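Local coordinates for biofilm-associated surface protein (Staphylococcus aureus, PDB 7C7U), which is a cell wall-anchored surface protein that takes part in biofilm formation, probably by switching between a calcium-bound fold and amyloid-like assembly, at residues 167-172 against 176-181; 203-208 against 243-248; 416-421 against 507-512. All blocks are in the same frame, centred on the assembly; numbering follows the deposited sequence.

Three contacts in series along the chain differ in depth and chemistry. Contact 1 is buried: neighbouring strands of one hairpin, 163-171 and 176-178, join through backbone hydrogen bonds and apolar side chains. Contact 2 lies at the surface, its centre about 42 Å from the centre of the chain, where two loops without regular structure meet through one lysine, an acid and an amide. Contact 3, partly buried, depends on metal: a calcium ion and a salt bridge tie the loop before helix 420-427 to strand 509-516. Contacts 2 and 3 lie on opposite sides of the chain's centre, their nearest atoms about 47 Å apart; the nearest atoms of contacts 1 and 3 are about 17 Å apart.

Contact 1 of 3, residues 167-172 against 176-181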
ATOM      1  N   VAL A 167       7.872  -3.976 -13.949  1.00 26.33           N
ATOM      2  CA  VAL A 167       8.346  -5.348 -13.909  1.00 29.22           C
ATOM      3  C   VAL A 167       8.890  -5.600 -12.504  1.00 31.15           C
ATOM      4  O   VAL A 167       9.434  -4.697 -11.857  1.00 29.10           O
ATOM      5  CB  VAL A 167       9.396  -5.616 -15.025  1.00 32.08           C
ATOM      6  CG1 VAL A 167      10.692  -4.848 -14.772  1.00 30.67           C
ATOM      7  CG2 VAL A 167       9.660  -7.089 -15.175  1.00 33.96           C
ATOM      8  N   PHE A 168       8.701  -6.817 -12.016  1.00 30.63           N
ATOM      9  CA  PHE A 168       9.221  -7.187 -10.707  1.00 32.57           C
ATOM     10  C   PHE A 168       9.146  -8.699 -10.562  1.00 33.61           C
ATOM     11  O   PHE A 168       8.479  -9.393 -11.337  1.00 33.74           O
ATOM     12  CB  PHE A 168       8.443  -6.502  -9.570  1.00 34.52           C
ATOM     13  CG  PHE A 168       6.949  -6.684  -9.653  1.00 34.40           C
ATOM     14  CD1 PHE A 168       6.179  -5.831 -10.442  1.00 36.32           C
ATOM     15  CD2 PHE A 168       6.302  -7.673  -8.913  1.00 40.24           C
ATOM     16  CE1 PHE A 168       4.797  -5.979 -10.521  1.00 38.76           C
ATOM     17  CE2 PHE A 168       4.912  -7.819  -8.974  1.00 39.14           C
ATOM     18  CZ  PHE A 168       4.163  -6.973  -9.785  1.00 41.88           C
ATOM     19  N   VAL A 169       9.850  -9.191  -9.551  1.00 36.46           N
ATOM     20  CA  VAL A 169       9.732 -10.569  -9.104  1.00 40.35           C
ATOM     21  C   VAL A 169       8.665 -10.618  -8.013  1.00 35.96           C
ATOM     22  O   VAL A 169       8.689  -9.814  -7.074  1.00 36.86           O
ATOM     23  CB  VAL A 169      11.082 -11.099  -8.589  1.00 40.70           C
ATOM     24  CG1 VAL A 169      10.931 -12.486  -7.976  1.00 39.83           C
ATOM     25  CG2 VAL A 169      12.104 -11.127  -9.721  1.00 38.19           C
ATOM     26  N   ARG A 170       7.710 -11.533  -8.157  1.00 35.67           N
ATOM     27  CA  ARG A 170       6.675 -11.741  -7.154  1.00 39.61           C
ATOM     28  C   ARG A 170       6.977 -13.006  -6.365  1.00 41.12           C
ATOM     29  O   ARG A 170       7.237 -14.061  -6.952  1.00 40.59           O
ATOM     30  CB  ARG A 170       5.289 -11.854  -7.789  1.00 38.41           C
ATOM     31  CG  ARG A 170       4.121 -11.793  -6.755  1.00 40.37           C
ATOM     32  CD  ARG A 170       2.757 -11.832  -7.442  1.00 39.14           C
ATOM     33  NE  ARG A 170       2.547 -13.066  -8.206  1.00 40.46           N
ATOM     34  CZ  ARG A 170       1.968 -14.168  -7.731  1.00 47.62           C
ATOM     35  NH1 ARG A 170       1.828 -15.227  -8.517  1.00 42.84           N
ATOM     36  NH2 ARG A 170       1.494 -14.207  -6.486  1.00 45.45           N
ATOM     37  N   ASP A 171       6.945 -12.890  -5.041  1.00 45.75           N
ATOM     38  CA  ASP A 171       6.954 -14.035  -4.129  1.00 44.20           C
ATOM     39  C   ASP A 171       5.561 -14.638  -4.170  1.00 46.79           C
ATOM     40  O   ASP A 171       4.616 -14.081  -3.608  1.00 49.68           O
ATOM     41  CB  ASP A 171       7.345 -13.580  -2.724  1.00 49.72           C
ATOM     42  CG  ASP A 171       7.409 -14.729  -1.695  1.00 52.72           C
ATOM     43  OD1 ASP A 171       6.823 -15.814  -1.918  1.00 49.12           O
ATOM     44  OD2 ASP A 171       8.051 -14.517  -0.643  1.00 53.34           O
ATOM     45  N   SER A 172       5.413 -15.774  -4.854  1.00 45.68           N
ATOM     46  CA  SER A 172       4.080 -16.348  -5.012  1.00 47.89           C
ATOM     47  C   SER A 172       3.567 -16.977  -3.724  1.00 55.55           C
ATOM     48  O   SER A 172       2.359 -17.200  -3.600  1.00 57.91           O
ATOM     49  CB  SER A 172       4.057 -17.382  -6.133  1.00 48.23           C
ATOM     50  OG  SER A 172       4.784 -18.529  -5.756  1.00 52.45           O
ATOM     51  N   LYS A 176       3.669 -10.963  -2.607  1.00 50.80           N
ATOM     52  CA  LYS A 176       4.323  -9.681  -2.382  1.00 50.38           C
ATOM     53  C   LYS A 176       5.399  -9.439  -3.430  1.00 47.37           C
ATOM     54  O   LYS A 176       5.921 -10.373  -4.043  1.00 45.75           O
ATOM     55  CB  LYS A 176       4.943  -9.597  -0.983  1.00 48.14           C
ATOM     56  CG  LYS A 176       3.937  -9.857   0.130  1.00 51.52           C
ATOM     57  CD  LYS A 176       4.335  -9.103   1.374  1.00 53.72           C
ATOM     58  CE  LYS A 176       3.169  -8.978   2.339  1.00 57.81           C
ATOM     59  NZ  LYS A 176       3.510  -8.049   3.443  1.00 58.03           N
ATOM     60  N   ILE A 177       5.738  -8.160  -3.607  1.00 45.52           N
ATOM     61  CA  ILE A 177       6.806  -7.749  -4.514  1.00 46.61           C
ATOM     62  C   ILE A 177       8.130  -7.775  -3.765  1.00 45.33           C
ATOM     63  O   ILE A 177       8.264  -7.166  -2.695  1.00 48.00           O
ATOM     64  CB  ILE A 177       6.538  -6.346  -5.089  1.00 43.86           C
ATOM     65  CG1 ILE A 177       5.213  -6.317  -5.852  1.00 42.30           C
ATOM     66  CG2 ILE A 177       7.695  -5.901  -5.988  1.00 45.58           C
ATOM     67  CD1 ILE A 177       4.721  -4.914  -6.136  1.00 44.92           C
ATOM     68  N   VAL A 178       9.104  -8.483  -4.329  1.00 41.98           N
ATOM     69  CA  VAL A 178      10.483  -8.468  -3.852  1.00 45.78           C
ATOM     70  C   VAL A 178      11.041  -7.067  -4.080  1.00 48.14           C
ATOM     71  O   VAL A 178      11.264  -6.660  -5.223  1.00 44.61           O
ATOM     72  CB  VAL A 178      11.331  -9.526  -4.563  1.00 44.09           C
ATOM     73  CG1 VAL A 178      12.753  -9.548  -3.996  1.00 41.17           C
ATOM     74  CG2 VAL A 178      10.654 -10.895  -4.471  1.00 43.51           C
ATOM     75  N   ARG A 179      11.294  -6.341  -2.986  1.00 46.76           N
ATOM     76  CA  ARG A 179      11.537  -4.902  -3.071  1.00 50.96           C
ATOM     77  C   ARG A 179      12.677  -4.570  -4.029  1.00 48.14           C
ATOM     78  O   ARG A 179      12.555  -3.665  -4.864  1.00 46.27           O
ATOM     79  CB  ARG A 179      11.821  -4.358  -1.671  1.00 55.24           C
ATOM     80  CG  ARG A 179      12.172  -2.880  -1.590  1.00 57.52           C
ATOM     81  CD  ARG A 179      12.400  -2.472  -0.131  1.00 57.34           C
ATOM     82  NE  ARG A 179      11.724  -3.382   0.793  1.00 60.78           N
ATOM     83  CZ  ARG A 179      10.576  -3.118   1.411  1.00 63.28           C
ATOM     84  NH1 ARG A 179       9.964  -1.955   1.221  1.00 67.16           N
ATOM     85  NH2 ARG A 179      10.036  -4.018   2.227  1.00 60.98           N
ATOM     86  N   THR A 180      13.778  -5.312  -3.956  1.00 48.13           N
ATOM     87  CA  THR A 180      14.953  -4.961  -4.744  1.00 45.52           C
ATOM     88  C   THR A 180      14.825  -5.339  -6.213  1.00 42.90           C
ATOM     89  O   THR A 180      15.675  -4.939  -7.011  1.00 42.47           O
ATOM     90  CB  THR A 180      16.198  -5.626  -4.153  1.00 50.33           C
ATOM     91  OG1 THR A 180      15.944  -7.022  -3.964  1.00 50.02           O
ATOM     92  CG2 THR A 180      16.530  -5.009  -2.808  1.00 44.54           C
ATOM     93  N   SER A 181      13.786  -6.076  -6.595  1.00 42.82           N
ATOM     94  CA  SER A 181      13.626  -6.503  -7.979  1.00 42.02           C
ATOM     95  C   SER A 181      12.876  -5.492  -8.838  1.00 40.61           C
ATOM     96  O   SER A 181      12.889  -5.621 -10.068  1.00 38.15           O
ATOM     97  CB  SER A 181      12.880  -7.834  -8.035  1.00 40.32           C
ATOM     98  OG  SER A 181      11.508  -7.640  -7.770  1.00 37.38           O
TER
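Over one face of the F168 ring sits the end of I177, whose CD1 lies 4.1 Å from the ring centroid and only 13° off its normal, a CH-pi contact set toward the rim. The ring's CD2-CE2 side also takes the I177 branch lower down, with CE2 and I177 CG1 3.5 Å apart, while I177 CG2 packs on F168 CB. The two side chains cross at about a right angle. They belong to a beta hairpin, strand 163-171 turning back into strand 176-178 within a mixed sheet. D171 N donates to K176 O at 2.9 Å, and the return bond of this antiparallel hydrogen-bonded pair, K176 N to D171 O, is weak. R170 faces I177 in the next, non-hydrogen-bonded pair; beyond it V178 N gives a nearly straight bond to V169 O (3.1 Å). V169 CG1 and V178 CG2 run side by side on the other face from F168 and I177. The charged ends turn elsewhere: R170 pairs with E115 and D171 with R69, while Y70 and F32 pack against V169. After V178 the chain leaves the strand in a turn, and a side chain takes over from the backbone as partner of V169. S181 OG, standing between its own backbone N and carbonyl carbon (chi1 75°), accepts from V169 N at 2.9 Å. The same hydroxyl donates to V178 O at 2.7 Å, in the carbonyl plane and on a lone pair, and S181 N reaches that oxygen too, leaving V178 O gripped by two donors.

Contact 2 of 3, residues 203-208 against 243-248; sequences STENNN and YSKTKA
An ST turn shapes one side of this loop-to-loop clasp: S203 OG accepts from E205 N at 3.0 Å, turning the chain so that E205 closes the turn and N206 follows, the two residues that meet K245. From the loop 243-248 K245 comes toward them, its ammonium group placed between a carboxylate and an amide. NZ forms a salt bridge with E205 OE2 at 2.9 Å, and its second bond, to N206 OD1, is shorter at 2.7 Å. The two acceptors are used differently. E205 OE2 is approached on its anti side, 25° out of the carboxylate plane, whereas N206 OD1 is met in the carbonyl plane with a C=O...N angle of 157°. N206 reaches the lysine head-on; E205 and K245 slant across one another. The lysine is kinked once near its base (chi2 -74°), and the extended part beyond spans most of the distance between backbones whose E205 and K245 CA atoms are 10.5 Å apart. CE, just behind NZ, stays 3.6 Å from both E205 OE2 and N206 OD1. E205 OE2 has a second donor in the indole NE1 of W251, which probably helps to hold the carboxylate in position for the lysine. N206 also packs on F241 and W251, and S203 OG is bonded to D370. The clasp thus joins the loop between helix 193-199 and strand 210-220 to the one linking strands 228-237 and 252-257, at the surface of the fold.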
ATOM      1  N   SER A 203      25.882   9.510 -28.572  1.00 27.82           N
ATOM      2  CA  SER A 203      27.286   9.905 -28.584  1.00 31.42           C
ATOM      3  C   SER A 203      28.169   8.774 -29.099  1.00 28.89           C
ATOM      4  O   SER A 203      27.866   7.587 -28.925  1.00 29.06           O
ATOM      5  CB  SER A 203      27.715  10.278 -27.159  1.00 31.95           C
ATOM      6  OG  SER A 203      29.089  10.585 -27.063  1.00 28.12           O
ATOM      7  N   THR A 204      29.307   9.143 -29.706  1.00 29.97           N
ATOM      8  CA  THR A 204      30.285   8.124 -30.047  1.00 31.53           C
ATOM      9  C   THR A 204      31.074   7.662 -28.833  1.00 31.37           C
ATOM     10  O   THR A 204      31.710   6.602 -28.894  1.00 31.62           O
ATOM     11  CB  THR A 204      31.263   8.631 -31.119  1.00 34.31           C
ATOM     12  OG1 THR A 204      31.963   9.777 -30.622  1.00 32.98           O
ATOM     13  CG2 THR A 204      30.505   9.017 -32.383  1.00 33.08           C
ATOM     14  N   GLU A 205      31.050   8.429 -27.744  1.00 32.24           N
ATOM     15  CA  GLU A 205      31.874   8.121 -26.576  1.00 33.33           C
ATOM     16  C   GLU A 205      31.335   6.898 -25.859  1.00 30.92           C
ATOM     17  O   GLU A 205      30.160   6.871 -25.474  1.00 31.17           O
ATOM     18  CB  GLU A 205      31.888   9.283 -25.589  1.00 31.78           C
ATOM     19  CG  GLU A 205      32.443  10.566 -26.135  1.00 37.97           C
ATOM     20  CD  GLU A 205      32.894  11.512 -25.059  1.00 30.56           C
ATOM     21  OE1 GLU A 205      32.903  12.721 -25.343  1.00 36.34           O
ATOM     22  OE2 GLU A 205      33.173  11.072 -23.923  1.00 35.16           O
ATOM     23  N   ASN A 206      32.209   5.914 -25.641  1.00 26.32           N
ATOM     24  CA  ASN A 206      31.923   4.714 -24.855  1.00 31.40           C
ATOM     25  C   ASN A 206      30.608   4.088 -25.290  1.00 35.51           C
ATOM     26  O   ASN A 206      29.699   3.801 -24.492  1.00 25.88           O
ATOM     27  CB  ASN A 206      31.893   5.046 -23.374  1.00 27.18           C
ATOM     28  CG  ASN A 206      33.193   5.596 -22.896  1.00 31.53           C
ATOM     29  OD1 ASN A 206      33.374   6.807 -22.833  1.00 29.42           O
ATOM     30  ND2 ASN A 206      34.140   4.711 -22.613  1.00 33.13           N
ATOM     31  N   ASN A 207      30.553   3.844 -26.588  1.00 27.48           N
ATOM     32  CA  ASN A 207      29.330   3.507 -27.286  1.00 27.81           C
ATOM     33  C   ASN A 207      28.889   2.097 -26.967  1.00 26.24           C
ATOM     34  O   ASN A 207      27.700   1.784 -27.065  1.00 27.19           O
ATOM     35  CB  ASN A 207      29.563   3.678 -28.794  1.00 31.70           C
ATOM     36  CG  ASN A 207      28.290   3.627 -29.590  1.00 32.42           C
ATOM     37  OD1 ASN A 207      27.594   4.628 -29.727  1.00 31.19           O
ATOM     38  ND2 ASN A 207      27.972   2.450 -30.119  1.00 31.90           N
ATOM     39  N   ASN A 208      29.822   1.230 -26.587  1.00 26.15           N
ATOM     40  CA  ASN A 208      29.462  -0.131 -26.197  1.00 30.94           C
ATOM     41  C   ASN A 208      29.538  -0.378 -24.688  1.00 29.97           C
ATOM     42  O   ASN A 208      29.475  -1.537 -24.261  1.00 30.15           O
ATOM     43  CB  ASN A 208      30.335  -1.147 -26.937  1.00 36.18           C
ATOM     44  CG  ASN A 208      29.708  -2.531 -26.961  1.00 40.44           C
ATOM     45  OD1 ASN A 208      28.528  -2.693 -27.290  1.00 42.29           O
ATOM     46  ND2 ASN A 208      30.477  -3.532 -26.549  1.00 45.09           N
ATOM     47  N   TYR A 243      35.022   5.092 -15.953  1.00 28.32           N
ATOM     48  CA  TYR A 243      34.802   6.499 -16.290  1.00 31.22           C
ATOM     49  C   TYR A 243      36.046   7.308 -15.929  1.00 31.67           C
ATOM     50  O   TYR A 243      36.447   7.347 -14.762  1.00 29.84           O
ATOM     51  CB  TYR A 243      33.577   7.073 -15.556  1.00 26.54           C
ATOM     52  CG  TYR A 243      33.362   8.544 -15.872  1.00 27.73           C
ATOM     53  CD1 TYR A 243      32.629   8.936 -16.998  1.00 29.56           C
ATOM     54  CD2 TYR A 243      33.904   9.540 -15.071  1.00 27.42           C
ATOM     55  CE1 TYR A 243      32.426  10.274 -17.301  1.00 27.68           C
ATOM     56  CE2 TYR A 243      33.722  10.885 -15.380  1.00 29.93           C
ATOM     57  CZ  TYR A 243      32.984  11.242 -16.497  1.00 28.47           C
ATOM     58  OH  TYR A 243      32.788  12.567 -16.808  1.00 29.42           O
ATOM     59  N   SER A 244      36.651   7.950 -16.928  1.00 32.31           N
ATOM     60  CA  SER A 244      37.739   8.899 -16.695  1.00 32.94           C
ATOM     61  C   SER A 244      37.815   9.824 -17.900  1.00 36.45           C
ATOM     62  O   SER A 244      38.010   9.361 -19.027  1.00 36.00           O
ATOM     63  CB  SER A 244      39.076   8.185 -16.473  1.00 37.23           C
ATOM     64  OG  SER A 244      40.102   9.131 -16.214  1.00 38.39           O
ATOM     65  N   LYS A 245      37.633  11.115 -17.672  1.00 31.83           N
ATOM     66  CA  LYS A 245      37.605  12.100 -18.737  1.00 33.74           C
ATOM     67  C   LYS A 245      38.442  13.282 -18.295  1.00 34.59           C
ATOM     68  O   LYS A 245      38.574  13.545 -17.097  1.00 32.69           O
ATOM     69  CB  LYS A 245      36.160  12.580 -19.043  1.00 31.93           C
ATOM     70  CG  LYS A 245      35.170  11.470 -19.378  1.00 32.66           C
ATOM     71  CD  LYS A 245      35.427  10.907 -20.787  1.00 31.91           C
ATOM     72  CE  LYS A 245      34.683   9.589 -20.988  1.00 33.67           C
ATOM     73  NZ  LYS A 245      34.751   9.134 -22.409  1.00 32.05           N
ATOM     74  N   THR A 246      38.975  14.016 -19.268  1.00 33.83           N
ATOM     75  CA  THR A 246      39.518  15.324 -18.953  1.00 37.79           C
ATOM     76  C   THR A 246      38.407  16.213 -18.394  1.00 38.42           C
ATOM     77  O   THR A 246      37.216  15.938 -18.561  1.00 37.34           O
ATOM     78  CB  THR A 246      40.127  15.982 -20.193  1.00 36.22           C
ATOM     79  OG1 THR A 246      39.097  16.258 -21.147  1.00 36.92           O
ATOM     80  CG2 THR A 246      41.202  15.080 -20.849  1.00 37.56           C
ATOM     81  N   LYS A 247      38.811  17.298 -17.728  1.00 39.35           N
ATOM     82  CA  LYS A 247      37.838  18.264 -17.219  1.00 38.69           C
ATOM     83  C   LYS A 247      36.903  18.739 -18.322  1.00 41.86           C
ATOM     84  O   LYS A 247      35.687  18.842 -18.116  1.00 36.61           O
ATOM     85  CB  LYS A 247      38.558  19.473 -16.612  1.00 41.58           C
ATOM     86  CG  LYS A 247      39.167  19.258 -15.241  1.00 47.53           C
ATOM     87  CD  LYS A 247      40.045  20.457 -14.885  1.00 52.36           C
ATOM     88  CE  LYS A 247      40.734  20.281 -13.548  1.00 57.27           C
ATOM     89  NZ  LYS A 247      39.774  20.102 -12.428  1.00 58.13           N
ATOM     90  N   ALA A 248      37.446  19.014 -19.514  1.00 33.04           N
ATOM     91  CA  ALA A 248      36.631  19.558 -20.597  1.00 33.01           C
ATOM     92  C   ALA A 248      35.681  18.534 -21.205  1.00 34.58           C
ATOM     93  O   ALA A 248      34.684  18.922 -21.813  1.00 37.32           O
ATOM     94  CB  ALA A 248      37.526  20.135 -21.700  1.00 43.15           C
TER

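Contact 3 of 3, residues 416-421 against 507-512; sequences DGKNDG and NDEVNT. With CA (calcium ion), chain F; CA (calcium ion), chain G; CA (calcium ion), chain E.
E509 leaves strand 509-516 with CB directed toward the loop 416-421, and a bend at chi2 (-69°) swings its carboxylate between a calcium ion and a lysine. CG passes 4.1 Å from that calcium ion (chain G), and CD brings OE1 into its coordination sphere at 2.3 Å. The other oxygen, OE2, takes the salt bridge from K418 NZ at 3.2 Å, on its syn side and 26° out of the carboxylate plane; the bond from NZ to OE1 is weak. D416 shares the calcium ion through OD2; the two side chains cross at about a right angle and their carboxylate planes are turned 74° apart. OD2 and E509 OE1 lie 3.2 Å apart, a closeness the shared metal accounts for. D416 bridges two ions: its OD1 binds the next calcium ion (chain F) at 2.3 Å, and K418 O binds it too. OD1 also accepts from K418 N in an Asx turn, met from above the carboxylate plane. D412, D414 and E423 help complete this site, an EF-hand-like acidic loop. K418 NZ has a stronger partner in T429. Further on, D420, at the start of helix 420-427, binds a third calcium ion (chain E) through OD2. The chain G calcium ion and the K418-E509 salt bridge thus tie the loop before helix 420-427 to strand 509-516, which runs beside strands 494-501 and 437-442 in the following sheet.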
ATOM      1  N   ASP A 416     -16.480   1.953  12.675  1.00 40.87           N
ATOM      2  CA  ASP A 416     -17.096   2.873  13.630  1.00 46.89           C
ATOM      3  C   ASP A 416     -17.716   4.105  12.970  1.00 43.82           C
ATOM      4  O   ASP A 416     -18.216   4.989  13.678  1.00 46.66           O
ATOM      5  CB  ASP A 416     -16.066   3.304  14.689  1.00 38.79           C
ATOM      6  CG  ASP A 416     -14.975   4.243  14.121  1.00 42.68           C
ATOM      7  OD1 ASP A 416     -14.964   4.531  12.889  1.00 34.98           O
ATOM      8  OD2 ASP A 416     -14.123   4.684  14.924  1.00 40.92           O
ATOM      9  N   GLY A 417     -17.697   4.195  11.641  1.00 41.22           N
ATOM     10  CA  GLY A 417     -18.299   5.316  10.958  1.00 43.63           C
ATOM     11  C   GLY A 417     -17.390   6.508  10.745  1.00 42.91           C
ATOM     12  O   GLY A 417     -17.769   7.437  10.017  1.00 44.84           O
ATOM     13  N   LYS A 418     -16.208   6.514  11.341  1.00 36.29           N
ATOM     14  CA  LYS A 418     -15.191   7.512  11.045  1.00 40.34           C
ATOM     15  C   LYS A 418     -14.185   6.890  10.071  1.00 35.77           C
ATOM     16  O   LYS A 418     -13.593   5.842  10.368  1.00 34.08           O
ATOM     17  CB  LYS A 418     -14.513   7.980  12.337  1.00 40.11           C
ATOM     18  CG  LYS A 418     -15.462   8.679  13.350  1.00 38.34           C
ATOM     19  CD  LYS A 418     -14.688   9.164  14.571  1.00 40.04           C
ATOM     20  CE  LYS A 418     -14.131   8.004  15.396  1.00 42.54           C
ATOM     21  NZ  LYS A 418     -13.204   8.483  16.452  1.00 38.78           N
ATOM     22  N   ASN A 419     -13.985   7.533   8.915  1.00 38.18           N
ATOM     23  CA  ASN A 419     -13.112   6.964   7.886  1.00 34.08           C
ATOM     24  C   ASN A 419     -11.630   7.059   8.284  1.00 37.47           C
ATOM     25  O   ASN A 419     -11.212   7.938   9.044  1.00 37.73           O
ATOM     26  CB  ASN A 419     -13.357   7.655   6.536  1.00 37.33           C
ATOM     27  CG  ASN A 419     -14.722   7.319   5.941  1.00 39.56           C
ATOM     28  OD1 ASN A 419     -15.204   6.181   6.040  1.00 38.27           O
ATOM     29  ND2 ASN A 419     -15.354   8.315   5.319  1.00 45.02           N
ATOM     30  N   ASP A 420     -10.821   6.165   7.691  1.00 40.69           N
ATOM     31  CA  ASP A 420      -9.455   5.924   8.163  1.00 36.53           C
ATOM     32  C   ASP A 420      -8.618   7.193   8.184  1.00 36.74           C
ATOM     33  O   ASP A 420      -8.011   7.525   9.207  1.00 35.87           O
ATOM     34  CB  ASP A 420      -8.780   4.872   7.289  1.00 36.14           C
ATOM     35  CG  ASP A 420      -9.375   3.518   7.483  1.00 40.13           C
ATOM     36  OD1 ASP A 420     -10.262   3.393   8.354  1.00 34.48           O
ATOM     37  OD2 ASP A 420      -8.946   2.563   6.813  1.00 35.99           O
ATOM     38  N   GLY A 421      -8.538   7.899   7.051  1.00 36.75           N
ATOM     39  CA  GLY A 421      -7.784   9.144   7.026  1.00 34.87           C
ATOM     40  C   GLY A 421      -8.304  10.169   8.018  1.00 40.35           C
ATOM     41  O   GLY A 421      -7.531  10.790   8.755  1.00 38.59           O
ATOM     42  N   ASN A 507      -5.982  10.678  21.033  1.00 42.17           N
ATOM     43  CA  ASN A 507      -7.344  10.680  21.557  1.00 41.77           C
ATOM     44  C   ASN A 507      -7.894   9.267  21.702  1.00 44.43           C
ATOM     45  O   ASN A 507      -7.553   8.366  20.934  1.00 43.64           O
ATOM     46  CB  ASN A 507      -8.272  11.503  20.660  1.00 39.99           C
ATOM     47  CG  ASN A 507      -7.962  12.987  20.709  1.00 44.32           C
ATOM     48  OD1 ASN A 507      -7.503  13.495  21.727  1.00 44.13           O
ATOM     49  ND2 ASN A 507      -8.180  13.683  19.599  1.00 40.80           N
ATOM     50  N   ASP A 508      -8.769   9.085  22.696  1.00 42.67           N
ATOM     51  CA  ASP A 508      -9.362   7.784  22.981  1.00 41.01           C
ATOM     52  C   ASP A 508     -10.653   7.604  22.200  1.00 37.04           C
ATOM     53  O   ASP A 508     -11.326   8.574  21.849  1.00 40.79           O
ATOM     54  CB  ASP A 508      -9.663   7.635  24.478  1.00 42.38           C
ATOM     55  CG  ASP A 508      -8.435   7.849  25.349  1.00 47.93           C
ATOM     56  OD1 ASP A 508      -7.294   7.686  24.842  1.00 48.49           O
ATOM     57  OD2 ASP A 508      -8.615   8.184  26.537  1.00 47.52           O
ATOM     58  N   GLU A 509     -11.001   6.346  21.940  1.00 36.16           N
ATOM     59  CA  GLU A 509     -12.354   6.028  21.498  1.00 35.00           C
ATOM     60  C   GLU A 509     -13.260   5.983  22.726  1.00 40.33           C
ATOM     61  O   GLU A 509     -12.933   5.308  23.711  1.00 39.07           O
ATOM     62  CB  GLU A 509     -12.374   4.694  20.754  1.00 36.20           C
ATOM     63  CG  GLU A 509     -11.652   4.723  19.375  1.00 38.83           C
ATOM     64  CD  GLU A 509     -12.396   5.570  18.342  1.00 38.97           C
ATOM     65  OE1 GLU A 509     -12.028   5.538  17.156  1.00 44.57           O
ATOM     66  OE2 GLU A 509     -13.364   6.270  18.706  1.00 41.04           O
ATOM     67  N   VAL A 510     -14.384   6.714  22.676  1.00 38.97           N
ATOM     68  CA  VAL A 510     -15.219   6.946  23.852  1.00 39.11           C
ATOM     69  C   VAL A 510     -16.659   6.520  23.585  1.00 39.66           C
ATOM     70  O   VAL A 510     -17.154   6.549  22.453  1.00 36.55           O
ATOM     71  CB  VAL A 510     -15.199   8.428  24.309  1.00 42.94           C
ATOM     72  CG1 VAL A 510     -13.832   8.825  24.846  1.00 42.03           C
ATOM     73  CG2 VAL A 510     -15.637   9.349  23.169  1.00 40.12           C
ATOM     74  N   ASN A 511     -17.332   6.131  24.665  1.00 34.54           N
ATOM     75  CA  ASN A 511     -18.781   6.002  24.723  1.00 36.05           C
ATOM     76  C   ASN A 511     -19.178   6.335  26.158  1.00 40.76           C
ATOM     77  O   ASN A 511     -18.320   6.435  27.041  1.00 38.52           O
ATOM     78  CB  ASN A 511     -19.233   4.594  24.300  1.00 35.75           C
ATOM     79  CG  ASN A 511     -20.698   4.532  23.892  1.00 36.60           C
ATOM     80  OD1 ASN A 511     -21.385   5.545  23.826  1.00 38.96           O
ATOM     81  ND2 ASN A 511     -21.181   3.326  23.628  1.00 35.72           N
ATOM     82  N   THR A 512     -20.478   6.520  26.391  1.00 38.56           N
ATOM     83  CA  THR A 512     -20.986   6.751  27.740  1.00 39.38           C
ATOM     84  C   THR A 512     -21.902   5.617  28.183  1.00 39.68           C
ATOM     85  O   THR A 512     -22.552   4.959  27.368  1.00 38.44           O
ATOM     86  CB  THR A 512     -21.739   8.077  27.859  1.00 39.46           C
ATOM     87  OG1 THR A 512     -22.772   8.132  26.868  1.00 45.25           O
ATOM     88  CG2 THR A 512     -20.779   9.253  27.686  1.00 42.14           C
TER
HETATM   89 CA    CA F1004     -13.201   3.989  11.563  1.00 36.95          CA
HETATM   90 CA    CA G1005     -11.673   4.172  15.310  1.00 40.03          CA
HETATM   91 CA    CA E1003      -8.472   2.428   4.408  1.00 38.19          CA